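Polyketide biosynthesis 3-hydroxy-3-methylglutaryl-ACP synthase PksG (Bacillus subtilis, PDB 4YXT) catalyses the aldol condensation of acetyl-AcpK with a beta-ketothioester polyketide intermediate carried by PksL during synthesis of the antibiotic bacillaene. Local coordinates at residues I74-T79 against R106-K111; G287-Q292 against L306-D311; C291-N296 against K354-R359. The protein carries 1 engineered substitution. All blocks are in the same frame, centred on the assembly; numbering follows the deposited sequence.

Overall arrangement
The three contacts fall in two groups on opposite sides of the chain's centre. Contact 1 comes first in sequence and pairs strands 74-80 and 106-111 at one end of the large mixed sheet, where the second subunit continues it. Contacts 2 and 3 lie in the C-terminal half and open on overlapping residues: both use helix 291-294, share C291 and Q292, and have centres 10 Å apart. Y290 of contact 2 packs on L356 of contact 3. Contact 1 is about 25 Å from either of them, centre to centre. One fold thus joins a dimer-forming sheet edge to a compact cluster of helices.

Contact 1. Residues I74-T79 against R106-K111; sequences IELLIT and RLFEVK
Two donors meet the carbonyl oxygen of E75 where the pairing with 106-111 begins. R106 N reaches E75 O over 2.9 Å from above the carbonyl plane, while a water donates to E75 O over 2.8 Å and accepts from R106 NH1, linking the long arginine side chain to the neighbouring backbone. Regular parallel bonding follows. L77 N donates to R106 O over 2.7 Å, almost straight at 174°, and the chains then exchange bonds in turn: F108 N to L77 O, T79 N to F108 O, and V110 N to T79 O.

Side chains sort to the two faces of the sheet. L76, I78, R106 and F108 share one, and the F108 ring gathers the leucine and isoleucine. A chi1 of 55° sets CG of F108 between its backbone N and carbonyl carbon, and the far part of the ring reaches the neighbouring strand: CE1 lies 3.6 Å from CD1 of L76, and CG1 of I78 makes an off-centre CH-pi contact, 4.1 Å from the ring centroid. On the other face, CD2 of L107 slots against L77, 3.6 Å from both its CB and its CD2. There too, CG of E109 packs 3.4 Å from O of T79, while the E109 carboxylate turns to L91 N and to K111 of the second subunit. R106 NH2 likewise pairs with E333 of the second subunit.

Helix 91-99 covers the face of L77, L107 and T79, and helix 116-130 touches L76, R106 and V110 on the other. The unit of strand 74-80, helix 91-99 and strand 106-111 is a beta-alpha-beta crossover in the layered thiolase-like fold, and residues 109-111 pair antiparallel with the second subunit, carrying the sheet across the dimer interface.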
loop_
_atom_site.group_PDB
_atom_site.type_symbol
_atom_site.label_atom_id
_atom_site.label_comp_id
_atom_site.label_asym_id
_atom_site.label_seq_id
_atom_site.Cartn_x
_atom_site.Cartn_y
_atom_site.Cartn_z
ATOM N N ILE A 74 -13.514 13.722 4.606
ATOM C CA ILE A 74 -12.720 12.605 4.102
ATOM C C ILE A 74 -11.262 13.035 4.269
ATOM O O ILE A 74 -10.808 13.926 3.547
ATOM C CB ILE A 74 -12.798 12.264 2.583
ATOM C CG1 ILE A 74 -14.202 12.171 1.993
ATOM C CG2 ILE A 74 -12.064 10.940 2.339
ATOM C CD1 ILE A 74 -15.170 11.329 2.732
ATOM N N GLU A 75 -10.537 12.412 5.178
ATOM C CA GLU A 75 -9.115 12.703 5.332
ATOM C C GLU A 75 -8.104 11.561 5.068
ATOM O O GLU A 75 -6.933 11.748 5.280
ATOM C CB GLU A 75 -8.925 13.179 6.720
ATOM C CG GLU A 75 -9.368 14.596 6.832
ATOM C CD GLU A 75 -9.432 15.005 8.251
ATOM O OE1 GLU A 75 -8.567 14.548 9.047
ATOM O OE2 GLU A 75 -10.368 15.735 8.548
ATOM N N LEU A 76 -8.583 10.394 4.643
ATOM C CA LEU A 76 -7.762 9.265 4.240
ATOM C C LEU A 76 -8.339 8.727 2.963
ATOM O O LEU A 76 -9.489 8.358 2.941
ATOM C CB LEU A 76 -7.790 8.200 5.343
ATOM C CG LEU A 76 -7.031 6.890 5.179
ATOM C CD1 LEU A 76 -5.550 7.108 4.961
ATOM C CD2 LEU A 76 -7.214 6.052 6.436
ATOM N N LEU A 77 -7.574 8.728 1.883
ATOM C CA LEU A 77 -7.986 8.071 0.691
ATOM C C LEU A 77 -6.994 6.928 0.407
ATOM O O LEU A 77 -5.799 7.174 0.273
ATOM C CB LEU A 77 -8.033 9.074 -0.486
ATOM C CG LEU A 77 -8.217 8.377 -1.853
ATOM C CD1 LEU A 77 -9.484 7.579 -1.971
ATOM C CD2 LEU A 77 -8.149 9.340 -3.004
ATOM N N ILE A 78 -7.475 5.700 0.318
ATOM C CA ILE A 78 -6.594 4.541 0.140
ATOM C C ILE A 78 -7.120 3.802 -1.050
ATOM O O ILE A 78 -8.277 3.402 -1.041
ATOM C CB ILE A 78 -6.604 3.571 1.350
ATOM C CG1 ILE A 78 -6.040 4.249 2.618
ATOM C CG2 ILE A 78 -5.827 2.274 1.067
ATOM C CD1 ILE A 78 -6.139 3.366 3.859
ATOM N N THR A 79 -6.275 3.597 -2.058
ATOM C CA THR A 79 -6.651 2.811 -3.191
ATOM C C THR A 79 -5.980 1.461 -3.060
ATOM O O THR A 79 -4.788 1.371 -2.769
ATOM C CB THR A 79 -6.389 3.544 -4.532
ATOM O OG1 THR A 79 -7.164 4.740 -4.572
ATOM C CG2 THR A 79 -6.934 2.738 -5.707
ATOM N N ARG A 106 -4.568 12.311 3.661
ATOM C CA ARG A 106 -3.573 11.313 3.208
ATOM C C ARG A 106 -4.078 10.488 2.050
ATOM O O ARG A 106 -5.220 9.967 2.103
ATOM C CB ARG A 106 -3.188 10.359 4.279
ATOM C CG ARG A 106 -2.777 11.010 5.561
ATOM C CD ARG A 106 -2.423 9.896 6.520
ATOM N NE ARG A 106 -1.770 10.348 7.727
ATOM C CZ ARG A 106 -2.298 10.293 8.952
ATOM N NH1 ARG A 106 -3.530 9.825 9.144
ATOM N NH2 ARG A 106 -1.579 10.742 9.981
ATOM N N LEU A 107 -3.184 10.306 1.064
ATOM C CA LEU A 107 -3.420 9.565 -0.182
ATOM C C LEU A 107 -2.298 8.513 -0.372
ATOM O O LEU A 107 -1.103 8.889 -0.357
ATOM C CB LEU A 107 -3.205 10.514 -1.354
ATOM C CG LEU A 107 -4.056 11.752 -1.373
ATOM C CD1 LEU A 107 -3.590 12.792 -2.385
ATOM C CD2 LEU A 107 -5.463 11.271 -1.644
ATOM N N PHE A 108 -2.667 7.251 -0.550
ATOM C CA PHE A 108 -1.718 6.197 -0.928
ATOM C C PHE A 108 -2.423 4.932 -1.419
ATOM O O PHE A 108 -3.655 4.839 -1.399
ATOM C CB PHE A 108 -0.728 5.839 0.209
ATOM C CG PHE A 108 -1.397 5.446 1.518
ATOM C CD1 PHE A 108 -1.769 6.406 2.417
ATOM C CD2 PHE A 108 -1.704 4.125 1.782
ATOM C CE1 PHE A 108 -2.336 6.079 3.609
ATOM C CE2 PHE A 108 -2.286 3.765 2.984
ATOM C CZ PHE A 108 -2.600 4.752 3.902
ATOM N N GLU A 109 -1.620 3.976 -1.882
ATOM C CA GLU A 109 -2.077 2.811 -2.470
ATOM C C GLU A 109 -1.560 1.673 -1.624
ATOM O O GLU A 109 -0.431 1.750 -1.086
ATOM C CB GLU A 109 -1.420 2.705 -3.898
ATOM C CG GLU A 109 -2.083 1.757 -4.853
ATOM C CD GLU A 109 -1.543 1.838 -6.320
ATOM O OE1 GLU A 109 -1.586 2.918 -7.035
ATOM O OE2 GLU A 109 -1.149 0.748 -6.776
ATOM N N VAL A 110 -2.349 0.588 -1.590
ATOM C CA VAL A 110 -2.022 -0.617 -0.875
ATOM C C VAL A 110 -2.147 -1.827 -1.789
ATOM O O VAL A 110 -3.098 -1.914 -2.593
ATOM C CB VAL A 110 -2.960 -0.832 0.341
ATOM C CG1 VAL A 110 -2.832 -2.248 0.817
ATOM C CG2 VAL A 110 -2.524 0.083 1.454
ATOM N N LYS A 111 -1.203 -2.753 -1.615
ATOM C CA LYS A 111 -0.950 -3.885 -2.523
ATOM C C LYS A 111 -0.798 -5.132 -1.659
ATOM O O LYS A 111 -0.005 -5.164 -0.705
ATOM C CB LYS A 111 0.334 -3.666 -3.331
ATOM C CG LYS A 111 0.589 -4.716 -4.421
ATOM C CD LYS A 111 2.085 -4.928 -4.773
ATOM C CE LYS A 111 2.614 -3.733 -5.565
ATOM N NZ LYS A 111 4.098 -3.709 -5.759
HETATM O O HOH W 1 -5.908 10.265 7.379
#

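Contact 2. Residues G287-Q292 against L306-D311; sequences GLNYCQ and LASTID
At G287, near the end of the short helix 285-288, the chain comes so close to helix 301-312 that the CA atoms of G287 and T309 are 4.0 Å apart. This is packing of a short helix and the turn after it on a longer helix, inside the C-terminal half of a thiolase-like enzyme: L306, T309 and I310 touch strand 319-327, while S308 and D311 meet the chain at 287-290. Glycine suits the near approach, because CA of G287 already lies 3.2 Å from OG1 of T309, leaving little room for a side chain there. A water supplements the approach, donating to T309 OG1 and accepting a weak bond from G287 N; T309 OG1 also bonds to A305 O within its own helix.

S308 and Y290 carry most of the packing. With OG of S308 anti to the backbone N (chi1 -170°), the hydroxyl projects into the turn, where Y290 N donates to it over 3.1 Å at a fairly straight 161°. The same OG is hydrogen-bonded to P286 O, so this one small buried group ties both helix 285-288 and the turn after it to helix 301-312. CB of S308 presses against O of G287, and CB of N289 lies close to the hydroxyl.

Y290 spreads its ring over this serine. OG of S308 stands above one face, displaced toward the rim, and CD2 of the ring is 3.5 Å from CA of S308. Neighbours from helix 352-357, among them I352 and L356, also pack on Y290, holding the ring between helices. One turn farther along helix 301-312, the phenol meets D311. The aspartate carboxylate stands nearly perpendicular to the ring, 84° between their planes, and Y290 OH donates over 2.8 Å to the anti lone pair of D311 OD2.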
loop_
_atom_site.group_PDB
_atom_site.type_symbol
_atom_site.label_atom_id
_atom_site.label_comp_id
_atom_site.label_asym_id
_atom_site.label_seq_id
_atom_site.Cartn_x
_atom_site.Cartn_y
_atom_site.Cartn_z
ATOM N N GLY A 287 -24.774 -13.377 -1.081
ATOM C CA GLY A 287 -23.515 -12.706 -1.369
ATOM C C GLY A 287 -22.954 -12.960 -2.744
ATOM O O GLY A 287 -22.215 -12.134 -3.228
ATOM N N LEU A 288 -23.350 -14.064 -3.402
ATOM C CA LEU A 288 -22.773 -14.435 -4.710
ATOM C C LEU A 288 -23.459 -13.791 -5.895
ATOM O O LEU A 288 -22.929 -13.831 -6.999
ATOM C CB LEU A 288 -22.811 -15.967 -4.924
ATOM C CG LEU A 288 -21.788 -16.839 -4.190
ATOM C CD1 LEU A 288 -22.006 -16.738 -2.693
ATOM C CD2 LEU A 288 -21.939 -18.285 -4.607
ATOM N N ASN A 289 -24.645 -13.234 -5.680
ATOM C CA ASN A 289 -25.411 -12.637 -6.753
ATOM C C ASN A 289 -24.629 -11.665 -7.646
ATOM O O ASN A 289 -24.536 -11.886 -8.874
ATOM C CB ASN A 289 -26.637 -11.956 -6.177
ATOM C CG ASN A 289 -27.622 -11.499 -7.252
ATOM O OD1 ASN A 289 -27.334 -10.663 -8.080
ATOM N ND2 ASN A 289 -28.797 -12.052 -7.201
ATOM N N TYR A 290 -24.022 -10.616 -7.078
ATOM C CA TYR A 290 -23.305 -9.633 -7.938
ATOM C C TYR A 290 -21.984 -10.184 -8.474
ATOM O O TYR A 290 -21.526 -9.878 -9.580
ATOM C CB TYR A 290 -23.038 -8.331 -7.186
ATOM C CG TYR A 290 -24.242 -7.615 -6.732
ATOM C CD1 TYR A 290 -25.477 -7.790 -7.370
ATOM C CD2 TYR A 290 -24.178 -6.747 -5.662
ATOM C CE1 TYR A 290 -26.597 -7.126 -6.945
ATOM C CE2 TYR A 290 -25.308 -6.067 -5.222
ATOM C CZ TYR A 290 -26.522 -6.244 -5.861
ATOM O OH TYR A 290 -27.670 -5.572 -5.405
ATOM N N CYS A 291 -21.358 -11.001 -7.663
ATOM C CA CYS A 291 -20.115 -11.614 -8.071
ATOM C C CYS A 291 -20.286 -12.376 -9.368
ATOM O O CYS A 291 -19.438 -12.301 -10.232
ATOM C CB CYS A 291 -19.596 -12.524 -6.940
ATOM S SG CYS A 291 -19.126 -11.540 -5.488
ATOM N N GLN A 292 -21.405 -13.070 -9.509
ATOM C CA GLN A 292 -21.702 -13.789 -10.725
ATOM C C GLN A 292 -21.903 -12.920 -11.948
ATOM O O GLN A 292 -21.954 -13.455 -13.037
ATOM C CB GLN A 292 -23.017 -14.531 -10.586
ATOM C CG GLN A 292 -23.009 -15.644 -9.568
ATOM C CD GLN A 292 -24.266 -16.456 -9.702
ATOM O OE1 GLN A 292 -24.374 -17.281 -10.609
ATOM N NE2 GLN A 292 -25.247 -16.183 -8.848
ATOM N N LEU A 306 -19.878 -8.698 -0.182
ATOM C CA LEU A 306 -20.501 -8.085 1.013
ATOM C C LEU A 306 -21.697 -7.176 0.635
ATOM O O LEU A 306 -22.784 -7.266 1.185
ATOM C CB LEU A 306 -19.475 -7.247 1.725
ATOM C CG LEU A 306 -19.921 -6.630 3.063
ATOM C CD1 LEU A 306 -20.182 -7.788 3.938
ATOM C CD2 LEU A 306 -18.821 -5.747 3.621
ATOM N N ALA A 307 -21.470 -6.283 -0.296
ATOM C CA ALA A 307 -22.527 -5.464 -0.912
ATOM C C ALA A 307 -23.698 -6.323 -1.418
ATOM O O ALA A 307 -24.876 -5.990 -1.210
ATOM C CB ALA A 307 -21.949 -4.681 -2.075
ATOM N N SER A 308 -23.353 -7.442 -2.054
ATOM C CA SER A 308 -24.358 -8.355 -2.590
ATOM C C SER A 308 -25.193 -8.883 -1.468
ATOM O O SER A 308 -26.402 -8.905 -1.617
ATOM C CB SER A 308 -23.753 -9.501 -3.412
ATOM O OG SER A 308 -24.777 -10.250 -4.123
ATOM N N THR A 309 -24.557 -9.250 -0.340
ATOM C CA THR A 309 -25.244 -9.795 0.837
ATOM C C THR A 309 -26.210 -8.776 1.466
ATOM O O THR A 309 -27.356 -9.108 1.910
ATOM C CB THR A 309 -24.238 -10.220 1.937
ATOM O OG1 THR A 309 -23.407 -11.308 1.486
ATOM C CG2 THR A 309 -24.941 -10.607 3.221
ATOM N N ILE A 310 -25.734 -7.539 1.524
ATOM C CA ILE A 310 -26.524 -6.456 2.062
ATOM C C ILE A 310 -27.688 -6.102 1.155
ATOM O O ILE A 310 -28.748 -5.910 1.654
ATOM C CB ILE A 310 -25.686 -5.208 2.414
ATOM C CG1 ILE A 310 -24.725 -5.550 3.559
ATOM C CG2 ILE A 310 -26.611 -4.071 2.854
ATOM C CD1 ILE A 310 -23.546 -4.645 3.680
ATOM N N ASP A 311 -27.518 -6.030 -0.165
ATOM C CA ASP A 311 -28.650 -5.754 -1.048
ATOM C C ASP A 311 -29.639 -6.934 -1.132
ATOM O O ASP A 311 -30.839 -6.725 -1.123
ATOM C CB ASP A 311 -28.203 -5.339 -2.465
ATOM C CG ASP A 311 -27.755 -3.860 -2.542
ATOM O OD1 ASP A 311 -27.714 -3.175 -1.492
ATOM O OD2 ASP A 311 -27.432 -3.376 -3.657
HETATM O O HOH W 2 -24.560 -13.837 1.450
#

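Contact 3. Residues C291-N296 against K354-R359; sequences CQRVGN and KHLDRR
L356 leads the approach of 354-359 to helix 291-294. Its CB lies over one face of the R293 guanidinium, 3.8 Å from CZ and displaced toward the rim, while its CD2 packs 3.9 Å from CG2 of V294. D357 follows at the edge of that same guanidinium. Although its CB is directed away from the other helix, the carboxylate swings back, and OD1 receives both R293 NH1 and R293 NH2 at 3.0 Å each in an end-on salt bridge to a single oxygen. The bend of R293 at chi3, 62°, turns its end toward this oxygen.

R359, beyond the helix end, reaches back the other way. Its NH1 and NH2 both donate to O of R293, at 3.0 and 3.2 Å, from the same face of the carbonyl, and its NE bonds to L356 O over 3.0 Å. CD2 of L356 lies over the centre of the R359 guanidinium, whose orientation is thus fixed by bonds at both ends and a leucine on one face. A water links R359 NH2 to L356 O.

The two arginines come together round E41, which forms salt bridges with R293 NE and R359 NH2. The arrangement is an arginine-carboxylate network, running from buried R359 out to D357 at the surface, that joins two short helices to the strand 41-43 region in this thiolase-like fold.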
loop_
_atom_site.group_PDB
_atom_site.type_symbol
_atom_site.label_atom_id
_atom_site.label_comp_id
_atom_site.label_asym_id
_atom_site.label_seq_id
_atom_site.Cartn_x
_atom_site.Cartn_y
_atom_site.Cartn_z
ATOM N N CYS A 291 -21.358 -11.001 -7.663
ATOM C CA CYS A 291 -20.115 -11.614 -8.071
ATOM C C CYS A 291 -20.286 -12.376 -9.368
ATOM O O CYS A 291 -19.438 -12.301 -10.232
ATOM C CB CYS A 291 -19.596 -12.524 -6.940
ATOM S SG CYS A 291 -19.126 -11.540 -5.488
ATOM N N GLN A 292 -21.405 -13.070 -9.509
ATOM C CA GLN A 292 -21.702 -13.789 -10.725
ATOM C C GLN A 292 -21.903 -12.920 -11.948
ATOM O O GLN A 292 -21.954 -13.455 -13.037
ATOM C CB GLN A 292 -23.017 -14.531 -10.586
ATOM C CG GLN A 292 -23.009 -15.644 -9.568
ATOM C CD GLN A 292 -24.266 -16.456 -9.702
ATOM O OE1 GLN A 292 -24.374 -17.281 -10.609
ATOM N NE2 GLN A 292 -25.247 -16.183 -8.848
ATOM N N ARG A 293 -22.078 -11.616 -11.776
ATOM C CA ARG A 293 -22.360 -10.743 -12.894
ATOM C C ARG A 293 -21.191 -9.860 -13.272
ATOM O O ARG A 293 -21.136 -9.308 -14.389
ATOM C CB ARG A 293 -23.612 -9.928 -12.602
ATOM C CG ARG A 293 -24.851 -10.758 -12.310
ATOM C CD ARG A 293 -26.102 -9.891 -12.039
ATOM N NE ARG A 293 -26.371 -9.114 -13.233
ATOM C CZ ARG A 293 -27.249 -8.151 -13.347
ATOM N NH1 ARG A 293 -27.974 -7.749 -12.314
ATOM N NH2 ARG A 293 -27.338 -7.542 -14.514
ATOM N N VAL A 294 -20.213 -9.791 -12.373
ATOM C CA VAL A 294 -18.987 -9.010 -12.632
ATOM C C VAL A 294 -17.700 -9.817 -12.897
ATOM O O VAL A 294 -16.823 -9.435 -13.692
ATOM C CB VAL A 294 -18.790 -8.026 -11.454
ATOM C CG1 VAL A 294 -17.787 -6.954 -11.820
ATOM C CG2 VAL A 294 -20.113 -7.330 -11.169
ATOM N N GLY A 295 -17.588 -10.954 -12.246
ATOM C CA GLY A 295 -16.367 -11.734 -12.338
ATOM C C GLY A 295 -15.521 -11.587 -11.087
ATOM O O GLY A 295 -15.969 -11.044 -10.110
ATOM N N ASN A 296 -14.338 -12.168 -11.119
ATOM C CA ASN A 296 -13.346 -11.997 -10.100
ATOM C C ASN A 296 -12.756 -10.598 -10.247
ATOM O O ASN A 296 -12.077 -10.274 -11.234
ATOM C CB ASN A 296 -12.210 -13.035 -10.235
ATOM C CG ASN A 296 -11.068 -12.784 -9.254
ATOM O OD1 ASN A 296 -11.235 -12.189 -8.176
ATOM N ND2 ASN A 296 -9.884 -13.223 -9.645
ATOM N N LYS A 354 -29.537 -2.202 -10.462
ATOM C CA LYS A 354 -29.983 -1.381 -11.611
ATOM C C LYS A 354 -28.762 -0.959 -12.450
ATOM O O LYS A 354 -28.712 -1.073 -13.692
ATOM C CB LYS A 354 -30.752 -0.196 -11.037
ATOM C CG LYS A 354 -31.583 0.657 -11.966
ATOM C CD LYS A 354 -32.205 1.812 -11.160
ATOM C CE LYS A 354 -32.169 3.129 -11.917
ATOM N NZ LYS A 354 -30.803 3.618 -12.293
ATOM N N HIS A 355 -27.708 -0.523 -11.794
ATOM C CA HIS A 355 -26.536 -0.211 -12.592
ATOM C C HIS A 355 -26.003 -1.411 -13.409
ATOM O O HIS A 355 -25.642 -1.293 -14.590
ATOM C CB HIS A 355 -25.434 0.374 -11.703
ATOM C CG HIS A 355 -24.074 0.142 -12.256
ATOM N ND1 HIS A 355 -23.122 -0.615 -11.602
ATOM C CD2 HIS A 355 -23.529 0.501 -13.437
ATOM C CE1 HIS A 355 -22.039 -0.693 -12.354
ATOM N NE2 HIS A 355 -22.266 -0.043 -13.478
ATOM N N LEU A 356 -25.915 -2.585 -12.776
ATOM C CA LEU A 356 -25.422 -3.757 -13.480
ATOM C C LEU A 356 -26.348 -4.129 -14.669
ATOM O O LEU A 356 -25.876 -4.527 -15.768
ATOM C CB LEU A 356 -25.320 -4.937 -12.526
ATOM C CG LEU A 356 -24.300 -4.807 -11.373
ATOM C CD1 LEU A 356 -24.422 -5.964 -10.411
ATOM C CD2 LEU A 356 -22.905 -4.729 -11.900
ATOM N N ASP A 357 -27.662 -3.999 -14.456
ATOM C CA ASP A 357 -28.588 -4.181 -15.592
ATOM C C ASP A 357 -28.328 -3.247 -16.809
ATOM O O ASP A 357 -28.737 -3.598 -17.904
ATOM C CB ASP A 357 -30.050 -4.008 -15.179
ATOM C CG ASP A 357 -30.470 -4.927 -14.064
ATOM O OD1 ASP A 357 -29.896 -6.039 -13.912
ATOM O OD2 ASP A 357 -31.378 -4.516 -13.319
ATOM N N ARG A 358 -27.672 -2.081 -16.643
ATOM C CA ARG A 358 -27.547 -1.124 -17.773
ATOM C C ARG A 358 -26.265 -1.184 -18.524
ATOM O O ARG A 358 -26.010 -0.311 -19.350
ATOM C CB ARG A 358 -27.777 0.332 -17.355
ATOM C CG ARG A 358 -28.631 0.491 -16.111
ATOM C CD ARG A 358 -29.729 1.540 -16.239
ATOM N NE ARG A 358 -30.945 1.113 -15.540
ATOM C CZ ARG A 358 -32.002 1.890 -15.301
ATOM N NH1 ARG A 358 -32.021 3.163 -15.678
ATOM N NH2 ARG A 358 -33.058 1.392 -14.669
ATOM N N ARG A 359 -25.437 -2.192 -18.288
ATOM C CA ARG A 359 -24.174 -2.253 -19.010
ATOM C C ARG A 359 -24.406 -2.762 -20.403
ATOM O O ARG A 359 -25.380 -3.488 -20.658
ATOM C CB ARG A 359 -23.157 -3.165 -18.294
ATOM C CG ARG A 359 -22.829 -2.754 -16.877
ATOM C CD ARG A 359 -22.045 -3.837 -16.154
ATOM N NE ARG A 359 -22.882 -5.031 -15.934
ATOM C CZ ARG A 359 -22.449 -6.203 -15.471
ATOM N NH1 ARG A 359 -21.154 -6.349 -15.121
ATOM N NH2 ARG A 359 -23.317 -7.239 -15.338
HETATM O O HOH W 3 -25.821 -7.424 -16.499
#